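Probable hydrogenase maturation factor HypB (Methanocaldococcus jannaschii, PDB 2HF9) probably acts as a GTP-hydrolysing metallochaperone that binds nickel and zinc and is needed to insert nickel into the metal centre of [NiFe] hydrogenases. Local coordinates at residues V39-M44 and E216-S221; T52-K57 and L203-M208; V145-T150 and D167-N172. One frame throughout, in Å; residues are numbered along the deposited sequence.

Interaction 1 of 3, residues V39-M44 and E216-S221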
loop_
_atom_site.group_PDB
_atom_site.type_symbol
_atom_site.label_atom_id
_atom_site.label_comp_id
_atom_site.label_asym_id
_atom_site.label_seq_id
_atom_site.Cartn_x
_atom_site.Cartn_y
_atom_site.Cartn_z
ATOM N N VAL A 39 -25.006 -7.626 8.861
ATOM C CA VAL A 39 -24.217 -8.059 7.714
ATOM C C VAL A 39 -22.941 -7.221 7.676
ATOM O O VAL A 39 -23.001 -5.989 7.633
ATOM C CB VAL A 39 -25.009 -7.973 6.381
ATOM C CG1 VAL A 39 -24.204 -8.592 5.246
ATOM C CG2 VAL A 39 -26.357 -8.687 6.509
ATOM N N ALA A 40 -21.796 -7.901 7.722
ATOM C CA ALA A 40 -20.497 -7.242 7.843
ATOM C C ALA A 40 -19.645 -7.332 6.580
ATOM O O ALA A 40 -19.614 -8.366 5.908
ATOM C CB ALA A 40 -19.730 -7.793 9.032
ATOM N N PHE A 41 -18.941 -6.240 6.291
ATOM C CA PHE A 41 -18.116 -6.113 5.094
ATOM C C PHE A 41 -16.687 -5.688 5.446
ATOM O O PHE A 41 -16.477 -4.709 6.168
ATOM C CB PHE A 41 -18.742 -5.108 4.114
ATOM C CG PHE A 41 -20.069 -5.547 3.548
ATOM C CD1 PHE A 41 -21.257 -5.271 4.221
ATOM C CD2 PHE A 41 -20.132 -6.223 2.332
ATOM C CE1 PHE A 41 -22.486 -5.673 3.699
ATOM C CE2 PHE A 41 -21.361 -6.623 1.798
ATOM C CZ PHE A 41 -22.539 -6.345 2.488
ATOM N N ASP A 42 -15.716 -6.434 4.926
ATOM C CA ASP A 42 -14.297 -6.145 5.111
ATOM C C ASP A 42 -13.780 -5.363 3.892
ATOM O O ASP A 42 -13.708 -5.901 2.787
ATOM C CB ASP A 42 -13.533 -7.469 5.307
ATOM C CG ASP A 42 -12.027 -7.286 5.499
ATOM O OD1 ASP A 42 -11.521 -6.149 5.529
ATOM O OD2 ASP A 42 -11.338 -8.312 5.626
ATOM N N PHE A 43 -13.447 -4.090 4.109
ATOM C CA PHE A 43 -12.916 -3.221 3.064
ATOM C C PHE A 43 -11.395 -3.212 3.121
ATOM O O PHE A 43 -10.804 -2.614 4.024
ATOM C CB PHE A 43 -13.444 -1.789 3.217
ATOM C CG PHE A 43 -14.905 -1.637 2.907
ATOM C CD1 PHE A 43 -15.870 -1.941 3.864
ATOM C CD2 PHE A 43 -15.317 -1.160 1.666
ATOM C CE1 PHE A 43 -17.225 -1.797 3.583
ATOM C CE2 PHE A 43 -16.672 -1.007 1.374
ATOM C CZ PHE A 43 -17.628 -1.326 2.338
ATOM N N MET A 44 -10.782 -3.896 2.159
ATOM C CA MET A 44 -9.333 -3.958 2.010
ATOM C C MET A 44 -8.902 -3.127 0.807
ATOM O O MET A 44 -9.726 -2.772 -0.033
ATOM C CB MET A 44 -8.878 -5.410 1.800
ATOM C CG MET A 44 -9.051 -6.326 3.009
ATOM S SD MET A 44 -8.755 -8.057 2.580
ATOM C CE MET A 44 -10.277 -8.447 1.714
ATOM N N GLU A 216 -25.565 -2.222 -5.404
ATOM C CA GLU A 216 -26.152 -3.489 -5.823
ATOM C C GLU A 216 -25.500 -4.669 -5.097
ATOM O O GLU A 216 -26.197 -5.551 -4.582
ATOM C CB GLU A 216 -26.008 -3.660 -7.337
ATOM C CG GLU A 216 -26.642 -4.924 -7.879
ATOM C CD GLU A 216 -26.364 -5.125 -9.355
ATOM O OE1 GLU A 216 -25.757 -4.232 -9.987
ATOM O OE2 GLU A 216 -26.751 -6.180 -9.886
ATOM N N PHE A 217 -24.168 -4.670 -5.055
ATOM C CA PHE A 217 -23.421 -5.714 -4.354
ATOM C C PHE A 217 -23.770 -5.770 -2.870
ATOM O O PHE A 217 -23.973 -6.858 -2.328
ATOM C CB PHE A 217 -21.903 -5.548 -4.531
ATOM C CG PHE A 217 -21.094 -6.536 -3.732
ATOM C CD1 PHE A 217 -20.868 -7.822 -4.218
ATOM C CD2 PHE A 217 -20.585 -6.193 -2.479
ATOM C CE1 PHE A 217 -20.133 -8.749 -3.476
ATOM C CE2 PHE A 217 -19.850 -7.118 -1.730
ATOM C CZ PHE A 217 -19.627 -8.397 -2.231
ATOM N N ILE A 218 -23.825 -4.607 -2.220
ATOM C CA ILE A 218 -24.159 -4.536 -0.793
ATOM C C ILE A 218 -25.536 -5.157 -0.528
ATOM O O ILE A 218 -25.681 -6.016 0.352
ATOM C CB ILE A 218 -24.106 -3.074 -0.233
ATOM C CG1 ILE A 218 -22.717 -2.433 -0.424
ATOM C CG2 ILE A 218 -24.543 -3.029 1.237
ATOM C CD1 ILE A 218 -21.570 -3.109 0.317
ATOM N N GLU A 219 -26.529 -4.737 -1.309
ATOM C CA GLU A 219 -27.908 -5.197 -1.138
ATOM C C GLU A 219 -28.078 -6.689 -1.411
ATOM O O GLU A 219 -28.748 -7.386 -0.646
ATOM C CB GLU A 219 -28.864 -4.377 -2.010
ATOM C CG GLU A 219 -29.017 -2.922 -1.568
ATOM C CD GLU A 219 -29.989 -2.737 -0.409
ATOM O OE1 GLU A 219 -30.373 -3.733 0.245
ATOM O OE2 GLU A 219 -30.371 -1.581 -0.152
ATOM N N LYS A 220 -27.473 -7.165 -2.503
ATOM C CA LYS A 220 -27.464 -8.589 -2.850
ATOM C C LYS A 220 -26.848 -9.432 -1.734
ATOM O O LYS A 220 -27.376 -10.495 -1.391
ATOM C CB LYS A 220 -26.713 -8.819 -4.167
ATOM C CG LYS A 220 -26.712 -10.263 -4.667
ATOM C CD LYS A 220 -26.010 -10.373 -6.015
ATOM C CE LYS A 220 -26.034 -11.798 -6.553
ATOM N NZ LYS A 220 -25.017 -12.676 -5.901
ATOM N N SER A 221 -25.741 -8.945 -1.172
ATOM C CA SER A 221 -25.045 -9.623 -0.076
ATOM C C SER A 221 -25.922 -9.752 1.168
ATOM O O SER A 221 -25.947 -10.807 1.810
ATOM C CB SER A 221 -23.747 -8.892 0.274
ATOM O OG SER A 221 -22.840 -8.918 -0.811
#
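Strand 39-44, carrying Phe-41 and Val-39, passes helix segment 216-221 at an axis distance of 10.0 Å, their N-to-C directions 138° apart, with the CA of Phe-41 nearest that of Ile-218 and the CA of Val-39 nearest that of Ser-221. Phe-41 does most of the touching. Its CG stands anti to its own carbonyl carbon (chi1 -65°), which sends the ring out from the strand to the helix. Ile-218 lays its CD1 methyl over one face of this ring in a CH-pi contact, 3.9 Å from the centroid and 15° off the ring normal, shifted toward the rim carbons CD2 and CE2. Ser-221 meets the same ring at its edge, its CB 3.6 Å from Phe-41 CZ, while Phe-217 brings CE2 to within 3.9 Å of Phe-41 CE2. The contact belongs to the core of the P-loop NTPase fold: 39-45 is the middle strand of the parallel sheet, the one that runs into the nucleotide-binding loop, and helix 211-224, the last of the chain, packs on one side of it. The hydroxyl of Ser-221 is engaged within its own helix, OG donating to Phe-217 O at 2.8 Å. That carbonyl also accepts from Ser-221 N, the two donors arriving from opposite faces of its plane. Leu-62 of helix 51-62 packs against Ile-218, and Phe-123 of the adjoining strand touches Phe-41.

Interaction 2 of 3, residues T52-K57 and L203-M208. With MG (magnesium ion), chain C; GSP (5'-guanosine-diphosphate-monothiophosphate), chain E.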
loop_
_atom_site.group_PDB
_atom_site.type_symbol
_atom_site.label_atom_id
_atom_site.label_comp_id
_atom_site.label_asym_id
_atom_site.label_seq_id
_atom_site.Cartn_x
_atom_site.Cartn_y
_atom_site.Cartn_z
ATOM N N THR A 52 -12.173 4.783 2.508
ATOM C CA THR A 52 -12.942 5.673 3.380
ATOM C C THR A 52 -13.991 6.448 2.596
ATOM O O THR A 52 -15.148 6.507 3.008
ATOM C CB THR A 52 -12.047 6.624 4.181
ATOM O OG1 THR A 52 -11.133 5.851 4.967
ATOM C CG2 THR A 52 -12.889 7.489 5.120
ATOM N N LEU A 53 -13.594 7.018 1.459
ATOM C CA LEU A 53 -14.539 7.739 0.612
ATOM C C LEU A 53 -15.694 6.841 0.157
ATOM O O LEU A 53 -16.842 7.279 0.125
ATOM C CB LEU A 53 -13.837 8.383 -0.583
ATOM C CG LEU A 53 -14.639 9.416 -1.392
ATOM C CD1 LEU A 53 -15.270 10.498 -0.509
ATOM C CD2 LEU A 53 -13.753 10.044 -2.460
ATOM N N LEU A 54 -15.388 5.589 -0.178
ATOM C CA LEU A 54 -16.416 4.610 -0.535
ATOM C C LEU A 54 -17.362 4.348 0.633
ATOM O O LEU A 54 -18.585 4.349 0.462
ATOM C CB LEU A 54 -15.785 3.295 -1.014
ATOM C CG LEU A 54 -16.742 2.151 -1.384
ATOM C CD1 LEU A 54 -17.721 2.561 -2.494
ATOM C CD2 LEU A 54 -15.969 0.898 -1.780
ATOM N N ILE A 55 -16.791 4.127 1.816
ATOM C CA ILE A 55 -17.580 3.873 3.024
ATOM C C ILE A 55 -18.477 5.079 3.342
ATOM O O ILE A 55 -19.668 4.916 3.646
ATOM C CB ILE A 55 -16.671 3.473 4.224
ATOM C CG1 ILE A 55 -16.214 2.017 4.072
ATOM C CG2 ILE A 55 -17.395 3.665 5.564
ATOM C CD1 ILE A 55 -15.073 1.613 4.992
ATOM N N GLU A 56 -17.906 6.278 3.233
ATOM C CA GLU A 56 -18.647 7.531 3.429
ATOM C C GLU A 56 -19.852 7.616 2.500
ATOM O O GLU A 56 -20.965 7.892 2.948
ATOM C CB GLU A 56 -17.742 8.746 3.203
ATOM C CG GLU A 56 -16.730 8.993 4.307
ATOM C CD GLU A 56 -15.905 10.240 4.063
ATOM O OE1 GLU A 56 -16.030 11.192 4.853
ATOM O OE2 GLU A 56 -15.148 10.281 3.077
ATOM N N LYS A 57 -19.624 7.366 1.212
ATOM C CA LYS A 57 -20.696 7.380 0.217
ATOM C C LYS A 57 -21.748 6.309 0.493
ATOM O O LYS A 57 -22.945 6.562 0.351
ATOM C CB LYS A 57 -20.135 7.233 -1.208
ATOM C CG LYS A 57 -19.292 8.416 -1.691
ATOM C CD LYS A 57 -20.117 9.679 -1.842
ATOM C CE LYS A 57 -19.306 10.811 -2.451
ATOM N NZ LYS A 57 -20.149 12.039 -2.570
ATOM N N LEU A 203 -15.188 2.059 -10.974
ATOM C CA LEU A 203 -15.757 3.108 -10.135
ATOM C C LEU A 203 -14.988 4.417 -10.199
ATOM O O LEU A 203 -13.758 4.432 -10.281
ATOM C CB LEU A 203 -15.835 2.628 -8.673
ATOM C CG LEU A 203 -16.420 3.579 -7.613
ATOM C CD1 LEU A 203 -17.898 3.844 -7.851
ATOM C CD2 LEU A 203 -16.190 3.054 -6.203
ATOM N N SER A 204 -15.730 5.520 -10.155
ATOM C CA SER A 204 -15.163 6.804 -9.792
ATOM C C SER A 204 -16.007 7.388 -8.671
ATOM O O SER A 204 -17.204 7.618 -8.851
ATOM C CB SER A 204 -15.146 7.772 -10.974
ATOM O OG SER A 204 -14.754 9.064 -10.532
ATOM N N LEU A 205 -15.385 7.616 -7.518
ATOM C CA LEU A 205 -16.064 8.271 -6.405
ATOM C C LEU A 205 -16.118 9.789 -6.572
ATOM O O LEU A 205 -16.700 10.489 -5.742
ATOM C CB LEU A 205 -15.419 7.879 -5.073
ATOM C CG LEU A 205 -15.704 6.429 -4.654
ATOM C CD1 LEU A 205 -14.756 5.976 -3.559
ATOM C CD2 LEU A 205 -17.177 6.243 -4.231
ATOM N N LYS A 206 -15.498 10.289 -7.643
ATOM C CA LYS A 206 -15.583 11.704 -8.011
ATOM C C LYS A 206 -16.821 11.956 -8.883
ATOM O O LYS A 206 -17.646 12.803 -8.554
ATOM C CB LYS A 206 -14.300 12.152 -8.721
ATOM C CG LYS A 206 -14.230 13.637 -9.062
ATOM C CD LYS A 206 -12.824 13.991 -9.549
ATOM C CE LYS A 206 -12.590 15.493 -9.606
ATOM N NZ LYS A 206 -11.146 15.782 -9.862
ATOM N N THR A 207 -16.960 11.205 -9.976
ATOM C CA THR A 207 -18.114 11.341 -10.877
ATOM C C THR A 207 -19.299 10.505 -10.396
ATOM O O THR A 207 -20.440 10.738 -10.808
ATOM C CB THR A 207 -17.785 10.891 -12.310
ATOM O OG1 THR A 207 -17.627 9.466 -12.338
ATOM C CG2 THR A 207 -16.516 11.575 -12.834
ATOM N N MET A 208 -19.001 9.532 -9.532
ATOM C CA MET A 208 -19.966 8.553 -8.991
ATOM C C MET A 208 -20.397 7.459 -9.981
ATOM O O MET A 208 -21.251 6.630 -9.659
ATOM C CB MET A 208 -21.170 9.225 -8.310
ATOM C CG MET A 208 -20.804 10.055 -7.080
ATOM S SD MET A 208 -20.028 9.092 -5.753
ATOM C CE MET A 208 -21.434 8.216 -5.073
HETATM MG MG MG C . -9.126 5.415 4.767
HETATM P PG GSP E . -6.157 5.055 3.623
HETATM O O3B GSP E . -6.786 5.599 2.245
HETATM S S1G GSP E . -5.202 3.654 3.311
HETATM O O2G GSP E . -5.278 6.197 4.166
HETATM O O3G GSP E . -7.294 4.756 4.613
HETATM P PB GSP E . -8.253 5.218 1.691
HETATM O O1B GSP E . -8.146 3.991 0.876
HETATM O O2B GSP E . -9.274 5.120 2.751
HETATM P PA GSP E . -9.346 7.772 0.821
HETATM O O1A GSP E . -10.807 7.532 0.897
HETATM O O2A GSP E . -8.854 8.553 1.985
HETATM O O3A GSP E . -8.518 6.405 0.630
HETATM O "O5'" GSP E . -9.028 8.486 -0.577
HETATM C "C5'" GSP E . -7.701 8.804 -0.950
HETATM C "C4'" GSP E . -7.701 10.013 -1.880
HETATM O "O4'" GSP E . -8.230 9.667 -3.149
HETATM C "C3'" GSP E . -8.544 11.168 -1.366
HETATM O "O3'" GSP E . -7.829 12.341 -1.686
HETATM C "C2'" GSP E . -9.818 11.091 -2.179
HETATM O "O2'" GSP E . -10.394 12.353 -2.387
HETATM C "C1'" GSP E . -9.318 10.513 -3.488
HETATM N N9 GSP E . -10.264 9.683 -4.250
HETATM C C8 GSP E . -10.922 8.548 -3.844
HETATM N N7 GSP E . -11.641 8.086 -4.891
HETATM C C5 GSP E . -11.436 8.895 -5.956
HETATM C C6 GSP E . -11.916 8.880 -7.266
HETATM O O6 GSP E . -12.688 7.997 -7.636
HETATM N N1 GSP E . -11.507 9.865 -8.147
HETATM C C2 GSP E . -10.637 10.859 -7.730
HETATM N N2 GSP E . -10.253 11.807 -8.579
HETATM N N3 GSP E . -10.161 10.868 -6.432
HETATM C C4 GSP E . -10.558 9.897 -5.566
HETATM O O HOH W 1 -8.614 7.362 4.425
#
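Leu-205 holds its CG anti to the carbonyl carbon (chi1 -72°) and Leu-53 its CG anti to the backbone N (chi1 -167°), and these torsions let the two side chains slide past each other in opposite directions, Leu-53 CD2 3.8 Å from Leu-205 CB. The CD1 branch of Leu-205 reaches the helix backbone, 3.5 Å from Leu-54 N, and its CD2 branch lies beside Lys-57 CG. Leu-54 extends CD1 to Leu-203 CD2. Farther along the helix, the bent chain of Met-208 lies obliquely across the methylenes of Lys-57, with CE 3.8 Å from Lys-57 CD. The helix is the one that follows the P-loop, and the facing loop, after the last strand, probably corresponds to the G5 loop of G domains; the bound GTP analogue spans both. From the helix, Thr-52 N donates to GSP O2B and Leu-53 N to GSP O1A, while Thr-52 OG1 binds the magnesium ion at 2.1 Å, in a site shared with GSP O2B and O3G, a water, Asp-80 and Glu-125. From the loop, Leu-205 N donates to the guanine carbonyl GSP O6 at 2.7 Å. Leu-53 CD2 lies 3.5 Å from GSP C8, so apolar contact continues from protein to base. Ser-204 OG accepts from Thr-207 N almost straight, at 177°, and from Lys-206 N at a more bent angle, an ST motif combined with an ST turn; Asp-175, which also hydrogen-bonds the nucleotide, probably at its base, is a further partner of this hydroxyl. With an alanine in place of Ser-204, the amides of Lys-206 and Thr-207 and Asp-175 would probably lose their common partner, and the turn that offers Leu-205 N to O6 would be freer to shift. Lys-206 stretches onward to Ala-179 of the second subunit.

Interaction 3 of 3, residues V145-T150 and D167-N172. With GSP (5'-guanosine-diphosphate-monothiophosphate), chain E.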
loop_
_atom_site.group_PDB
_atom_site.type_symbol
_atom_site.label_atom_id
_atom_site.label_comp_id
_atom_site.label_asym_id
_atom_site.label_seq_id
_atom_site.Cartn_x
_atom_site.Cartn_y
_atom_site.Cartn_z
ATOM N N VAL A 145 -12.158 -5.690 -2.067
ATOM C CA VAL A 145 -10.822 -5.157 -2.317
ATOM C C VAL A 145 -10.932 -3.939 -3.226
ATOM O O VAL A 145 -11.446 -4.025 -4.346
ATOM C CB VAL A 145 -9.838 -6.214 -2.899
ATOM C CG1 VAL A 145 -8.487 -5.576 -3.241
ATOM C CG2 VAL A 145 -9.632 -7.349 -1.917
ATOM N N VAL A 146 -10.468 -2.803 -2.713
ATOM C CA VAL A 146 -10.457 -1.561 -3.462
ATOM C C VAL A 146 -9.034 -1.260 -3.915
ATOM O O VAL A 146 -8.135 -1.076 -3.097
ATOM C CB VAL A 146 -10.985 -0.370 -2.612
ATOM C CG1 VAL A 146 -11.113 0.895 -3.473
ATOM C CG2 VAL A 146 -12.318 -0.722 -1.959
ATOM N N ILE A 147 -8.830 -1.238 -5.223
ATOM C CA ILE A 147 -7.598 -0.699 -5.779
ATOM C C ILE A 147 -7.971 0.460 -6.683
ATOM O O ILE A 147 -9.152 0.689 -6.952
ATOM C CB ILE A 147 -6.732 -1.754 -6.530
ATOM C CG1 ILE A 147 -7.504 -2.424 -7.690
ATOM C CG2 ILE A 147 -6.082 -2.734 -5.531
ATOM C CD1 ILE A 147 -8.414 -3.590 -7.297
ATOM N N SER A 148 -6.981 1.213 -7.133
ATOM C CA SER A 148 -7.290 2.358 -7.967
ATOM C C SER A 148 -6.336 2.487 -9.141
ATOM O O SER A 148 -5.207 1.987 -9.099
ATOM C CB SER A 148 -7.340 3.639 -7.129
ATOM O OG SER A 148 -6.046 4.046 -6.736
ATOM N N THR A 149 -6.805 3.160 -10.191
ATOM C CA THR A 149 -6.034 3.315 -11.426
ATOM C C THR A 149 -4.662 3.952 -11.183
ATOM O O THR A 149 -3.700 3.640 -11.881
ATOM C CB THR A 149 -6.809 4.140 -12.482
ATOM O OG1 THR A 149 -7.006 5.475 -12.001
ATOM C CG2 THR A 149 -8.173 3.500 -12.774
ATOM N N THR A 150 -4.577 4.814 -10.169
ATOM C CA THR A 150 -3.365 5.591 -9.900
ATOM C C THR A 150 -2.202 4.780 -9.318
ATOM O O THR A 150 -1.082 5.286 -9.212
ATOM C CB THR A 150 -3.652 6.829 -9.024
ATOM O OG1 THR A 150 -4.215 6.427 -7.765
ATOM C CG2 THR A 150 -4.609 7.766 -9.736
ATOM N N ASP A 167 -14.741 -10.868 -2.724
ATOM C CA ASP A 167 -16.073 -11.119 -3.261
ATOM C C ASP A 167 -16.452 -9.996 -4.225
ATOM O O ASP A 167 -17.222 -10.198 -5.172
ATOM C CB ASP A 167 -17.087 -11.203 -2.123
ATOM C CG ASP A 167 -16.798 -12.353 -1.174
ATOM O OD1 ASP A 167 -16.925 -13.516 -1.600
ATOM O OD2 ASP A 167 -16.442 -12.090 -0.007
ATOM N N LEU A 168 -15.907 -8.812 -3.959
ATOM C CA LEU A 168 -16.044 -7.663 -4.835
ATOM C C LEU A 168 -14.679 -7.022 -5.042
ATOM O O LEU A 168 -13.959 -6.752 -4.080
ATOM C CB LEU A 168 -17.023 -6.632 -4.252
ATOM C CG LEU A 168 -17.101 -5.268 -4.953
ATOM C CD1 LEU A 168 -17.707 -5.378 -6.350
ATOM C CD2 LEU A 168 -17.853 -4.236 -4.113
ATOM N N ILE A 169 -14.338 -6.782 -6.305
ATOM C CA ILE A 169 -13.134 -6.042 -6.649
ATOM C C ILE A 169 -13.549 -4.705 -7.264
ATOM O O ILE A 169 -14.244 -4.654 -8.288
ATOM C CB ILE A 169 -12.209 -6.850 -7.584
ATOM C CG1 ILE A 169 -11.708 -8.108 -6.858
ATOM C CG2 ILE A 169 -11.027 -5.997 -8.039
ATOM C CD1 ILE A 169 -11.161 -9.209 -7.756
ATOM N N VAL A 170 -13.146 -3.628 -6.598
ATOM C CA VAL A 170 -13.447 -2.270 -7.037
ATOM C C VAL A 170 -12.195 -1.640 -7.640
ATOM O O VAL A 170 -11.160 -1.522 -6.976
ATOM C CB VAL A 170 -13.974 -1.401 -5.864
ATOM C CG1 VAL A 170 -14.227 0.032 -6.314
ATOM C CG2 VAL A 170 -15.248 -2.009 -5.287
ATOM N N ILE A 171 -12.292 -1.281 -8.916
ATOM C CA ILE A 171 -11.245 -0.539 -9.599
ATOM C C ILE A 171 -11.692 0.917 -9.579
ATOM O O ILE A 171 -12.530 1.347 -10.387
ATOM C CB ILE A 171 -11.008 -1.070 -11.036
ATOM C CG1 ILE A 171 -10.613 -2.554 -10.991
ATOM C CG2 ILE A 171 -9.927 -0.255 -11.748
ATOM C CD1 ILE A 171 -10.924 -3.336 -12.261
ATOM N N ASN A 172 -11.153 1.653 -8.610
ATOM C CA ASN A 172 -11.573 3.015 -8.316
ATOM C C ASN A 172 -10.714 4.042 -9.066
ATOM O O ASN A 172 -9.696 3.687 -9.675
ATOM C CB ASN A 172 -11.532 3.255 -6.792
ATOM C CG ASN A 172 -12.193 4.560 -6.372
ATOM O OD1 ASN A 172 -11.710 5.245 -5.458
ATOM N ND2 ASN A 172 -13.292 4.915 -7.028
HETATM P PG GSP E . -6.157 5.055 3.623
HETATM O O3B GSP E . -6.786 5.599 2.245
HETATM S S1G GSP E . -5.202 3.654 3.311
HETATM O O2G GSP E . -5.278 6.197 4.166
HETATM O O3G GSP E . -7.294 4.756 4.613
HETATM P PB GSP E . -8.253 5.218 1.691
HETATM O O1B GSP E . -8.146 3.991 0.876
HETATM O O2B GSP E . -9.274 5.120 2.751
HETATM P PA GSP E . -9.346 7.772 0.821
HETATM O O1A GSP E . -10.807 7.532 0.897
HETATM O O2A GSP E . -8.854 8.553 1.985
HETATM O O3A GSP E . -8.518 6.405 0.630
HETATM O "O5'" GSP E . -9.028 8.486 -0.577
HETATM C "C5'" GSP E . -7.701 8.804 -0.950
HETATM C "C4'" GSP E . -7.701 10.013 -1.880
HETATM O "O4'" GSP E . -8.230 9.667 -3.149
HETATM C "C3'" GSP E . -8.544 11.168 -1.366
HETATM O "O3'" GSP E . -7.829 12.341 -1.686
HETATM C "C2'" GSP E . -9.818 11.091 -2.179
HETATM O "O2'" GSP E . -10.394 12.353 -2.387
HETATM C "C1'" GSP E . -9.318 10.513 -3.488
HETATM N N9 GSP E . -10.264 9.683 -4.250
HETATM C C8 GSP E . -10.922 8.548 -3.844
HETATM N N7 GSP E . -11.641 8.086 -4.891
HETATM C C5 GSP E . -11.436 8.895 -5.956
HETATM C C6 GSP E . -11.916 8.880 -7.266
HETATM O O6 GSP E . -12.688 7.997 -7.636
HETATM N N1 GSP E . -11.507 9.865 -8.147
HETATM C C2 GSP E . -10.637 10.859 -7.730
HETATM N N2 GSP E . -10.253 11.807 -8.579
HETATM N N3 GSP E . -10.161 10.868 -6.432
HETATM C C4 GSP E . -10.558 9.897 -5.566
#
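Two neighbouring strands of the parallel sheet, 142-148 and 168-172, joined by a beta-alpha-beta connection through helix 160-163, meet in this contact of the G domain. Their axes approach to 4.5 Å, with their N-to-C directions 23° apart, a parallel pair. Val-145 N donates to Leu-168 O, and Val-145 O in turn receives Val-170 N at 2.8 Å; the zigzag continues with Ile-147 N to Val-170 O and Asn-172 N to Ile-147 O, the last nearly straight at 174°. Thr-149 N still reaches Asn-172 O at 3.0 Å, although its residue has already entered a 3-10 turn, so the pairing persists just beyond strand 142-148. Alpha-carbon hydrogens supplement these bonds, as where Ser-148 CA lies 3.2 Å from Asn-172 O. On the face bearing Ile-147, that residue places CG1 between its backbone N and carbonyl carbon (chi1 58°), which turns CD1 across to Ile-169 CG2 at 3.6 Å; Ala-191 and Met-187 of helix 184-194 pack on this side. On the other face Val-146 and Asn-172 lie side by side and point the same way, Val-146 CG1 against Asn-172 CB. The amide of Asn-172 borders the guanine around GSP N7 and O6, as does the asparagine of the G-domain NKxD motif. Beyond the strand, the hydroxyl of Thr-149 bonds to Lys-173 O, and Thr-150 meets its counterpart Thr-150 of the second subunit. Several backbone groups of the pair bond each other and others turn to the flanking strands, as Val-146 does to Met-44, a pattern likely to fix the position of Asn-172 beside the guanine.

Interactions 1 and 3 are fully buried and share one sheet, in which strands 39-45 and 142-148 are neighbours and Met-44 O probably accepts from Val-146 N. Interaction 2 is only partly buried, at the nucleotide end. Its helix follows the strand of interaction 1, and Phe-43 packs on Leu-54 and Ile-55; its loop leads on to the helix of interaction 1. The chemistry changes with place: aromatic and aliphatic packing joins sheet to helix in interaction 1, backbone hydrogen bonding joins strand to strand in interaction 3, and aliphatic packing, mostly of leucines, lies next to a polar ligand site in interaction 2. Asn-172 and Leu-205 bring interactions 2 and 3 together at the guanine.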